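Putative transcriptional regulator TRANSCRIPTION REGULATOR protein (Rhizobium meliloti, PDB 5NLA) binds c-di-GMP and, as an AraC-like transcriptional activator probably recognising specific DNA sequences, regulates production of an extracellular polysaccharide. Local coordinates at residues E58-W63 and D83-E88. Numbering follows the deposited sequence.
Sequences EQFRSW and DGFPAE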
loop_
_atom_site.group_PDB
_atom_site.type_symbol
_atom_site.label_atom_id
_atom_site.label_comp_id
_atom_site.label_asym_id
_atom_site.label_seq_id
_atom_site.Cartn_x
_atom_site.Cartn_y
_atom_site.Cartn_z
ATOM N N GLU A 58 13.887 21.108 -11.508
ATOM C CA GLU A 58 12.864 21.273 -10.443
ATOM C C GLU A 58 12.089 19.965 -10.248
ATOM O O GLU A 58 10.985 19.762 -10.736
ATOM C CB GLU A 58 11.985 22.499 -10.656
ATOM C CG GLU A 58 12.500 23.728 -9.898
ATOM C CD GLU A 58 13.963 24.104 -10.198
ATOM O OE1 GLU A 58 14.885 23.500 -9.604
ATOM O OE2 GLU A 58 14.206 25.039 -11.002
ATOM N N GLN A 59 12.730 19.115 -9.452
ATOM C CA GLN A 59 12.532 17.679 -9.402
ATOM C C GLN A 59 11.509 17.277 -8.333
ATOM O O GLN A 59 10.848 16.228 -8.443
ATOM C CB GLN A 59 13.899 17.045 -9.086
ATOM C CG GLN A 59 14.990 17.461 -10.077
ATOM C CD GLN A 59 16.418 17.129 -9.667
ATOM O OE1 GLN A 59 16.731 16.934 -8.507
ATOM N NE2 GLN A 59 17.290 17.090 -10.639
ATOM N N PHE A 60 11.412 18.093 -7.281
ATOM C CA PHE A 60 10.466 17.857 -6.211
ATOM C C PHE A 60 9.057 17.942 -6.738
ATOM O O PHE A 60 8.244 17.059 -6.489
ATOM C CB PHE A 60 10.625 18.873 -5.092
ATOM C CG PHE A 60 9.564 18.753 -4.060
ATOM C CD1 PHE A 60 9.520 17.641 -3.244
ATOM C CD2 PHE A 60 8.555 19.702 -3.956
ATOM C CE1 PHE A 60 8.528 17.499 -2.303
ATOM C CE2 PHE A 60 7.556 19.560 -3.015
ATOM C CZ PHE A 60 7.550 18.458 -2.193
ATOM N N ARG A 61 8.771 19.020 -7.462
ATOM C CA ARG A 61 7.470 19.192 -8.101
ATOM C C ARG A 61 7.088 17.953 -8.942
ATOM O O ARG A 61 5.963 17.474 -8.834
ATOM C CB ARG A 61 7.412 20.496 -8.916
ATOM C CG ARG A 61 7.443 21.758 -8.047
ATOM C CD ARG A 61 6.850 22.984 -8.732
ATOM N NE ARG A 61 7.564 23.345 -9.959
ATOM C CZ ARG A 61 8.593 24.201 -10.056
ATOM N NH1 ARG A 61 9.097 24.840 -8.994
ATOM N NH2 ARG A 61 9.140 24.427 -11.250
ATOM N N SER A 62 8.019 17.410 -9.732
ATOM C CA SER A 62 7.765 16.164 -10.471
ATOM C C SER A 62 7.499 15.000 -9.525
ATOM O O SER A 62 6.496 14.302 -9.638
ATOM C CB SER A 62 8.930 15.810 -11.390
ATOM O OG SER A 62 8.770 14.497 -11.895
ATOM N N TRP A 63 8.403 14.797 -8.584
ATOM C CA TRP A 63 8.224 13.761 -7.579
ATOM C C TRP A 63 6.851 13.810 -6.891
ATOM O O TRP A 63 6.219 12.770 -6.665
ATOM C CB TRP A 63 9.331 13.860 -6.535
ATOM C CG TRP A 63 9.196 12.872 -5.461
ATOM C CD1 TRP A 63 8.706 13.088 -4.216
ATOM C CD2 TRP A 63 9.515 11.498 -5.537
ATOM N NE1 TRP A 63 8.718 11.927 -3.498
ATOM C CE2 TRP A 63 9.211 10.934 -4.294
ATOM C CE3 TRP A 63 10.047 10.685 -6.538
ATOM C CZ2 TRP A 63 9.408 9.596 -4.017
ATOM C CZ3 TRP A 63 10.262 9.340 -6.260
ATOM C CH2 TRP A 63 9.938 8.812 -5.012
ATOM N N ASP A 83 17.579 23.661 -4.539
ATOM C CA ASP A 83 18.517 22.597 -4.160
ATOM C C ASP A 83 18.397 21.325 -5.018
ATOM O O ASP A 83 19.376 20.630 -5.224
ATOM C CB ASP A 83 18.345 22.217 -2.660
ATOM C CG ASP A 83 18.626 23.389 -1.693
ATOM O OD1 ASP A 83 19.448 24.281 -2.024
ATOM O OD2 ASP A 83 18.027 23.407 -0.590
ATOM N N GLY A 84 17.202 21.020 -5.504
ATOM C CA GLY A 84 16.955 19.774 -6.207
ATOM C C GLY A 84 16.364 18.747 -5.266
ATOM O O GLY A 84 16.233 18.982 -4.060
ATOM N N PHE A 85 15.996 17.601 -5.822
ATOM C CA PHE A 85 15.332 16.564 -5.066
ATOM C C PHE A 85 15.525 15.209 -5.768
ATOM O O PHE A 85 14.594 14.688 -6.396
ATOM C CB PHE A 85 13.856 16.915 -4.912
ATOM C CG PHE A 85 13.142 16.085 -3.892
ATOM C CD1 PHE A 85 13.134 16.472 -2.560
ATOM C CD2 PHE A 85 12.447 14.931 -4.266
ATOM C CE1 PHE A 85 12.477 15.713 -1.606
ATOM C CE2 PHE A 85 11.778 14.162 -3.312
ATOM C CZ PHE A 85 11.801 14.546 -1.979
ATOM N N PRO A 86 16.736 14.629 -5.656
ATOM C CA PRO A 86 17.074 13.401 -6.371
ATOM C C PRO A 86 16.357 12.174 -5.801
ATOM O O PRO A 86 16.658 11.750 -4.688
ATOM C CB PRO A 86 18.578 13.284 -6.167
ATOM C CG PRO A 86 18.832 13.937 -4.853
ATOM C CD PRO A 86 17.766 14.981 -4.661
ATOM N N ALA A 87 15.428 11.616 -6.574
ATOM C CA ALA A 87 14.587 10.517 -6.120
ATOM C C ALA A 87 14.371 9.482 -7.223
ATOM O O ALA A 87 14.450 9.795 -8.408
ATOM C CB ALA A 87 13.256 11.034 -5.594
ATOM N N GLU A 88 14.119 8.246 -6.793
ATOM C CA GLU A 88 13.972 7.103 -7.672
ATOM C C GLU A 88 12.914 6.176 -7.117
ATOM O O GLU A 88 12.926 5.860 -5.924
ATOM C CB GLU A 88 15.279 6.327 -7.767
ATOM C CG GLU A 88 15.988 6.407 -9.103
ATOM C CD GLU A 88 17.002 5.290 -9.272
ATOM O OE1 GLU A 88 17.655 4.907 -8.266
ATOM O OE2 GLU A 88 17.134 4.781 -10.409
#
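F60, W63 and F85 form an aromatic cluster in which the F85 ring of the loop meets both rings from the helix. The edge of F60 is directed at the face of F85, with CD1 of F60 above the ring centre and the planes at 73°. On the helix, F60 and W63 both hold CG anti to the backbone N (chi1 173° and 178°), which brings their rings to the F85 side. W63 meets F85 at a slant, with CD1 of W63 3.4 Å from CE2 of F85. A CH-pi contact continues the packing, CB of A87 lying 3.6 Å from the centre of the six-membered ring of W63 and over its face. The cluster illustrates how the first turn of helix 59-67 is packed onto the loop that leads into strand 88-94 of the seven-stranded antiparallel sheet; T104 of the neighbouring strand 97-104 touches both W63 and F85. With an alanine in place of W63, the methyl of A87 would probably lose its aromatic cover and F85 one of its ring neighbours. The polar element is a single nearly straight hydrogen bond, F85 N to Q59 OE1 at 2.9 Å, while Q59 NE2 is bonded to P56 O.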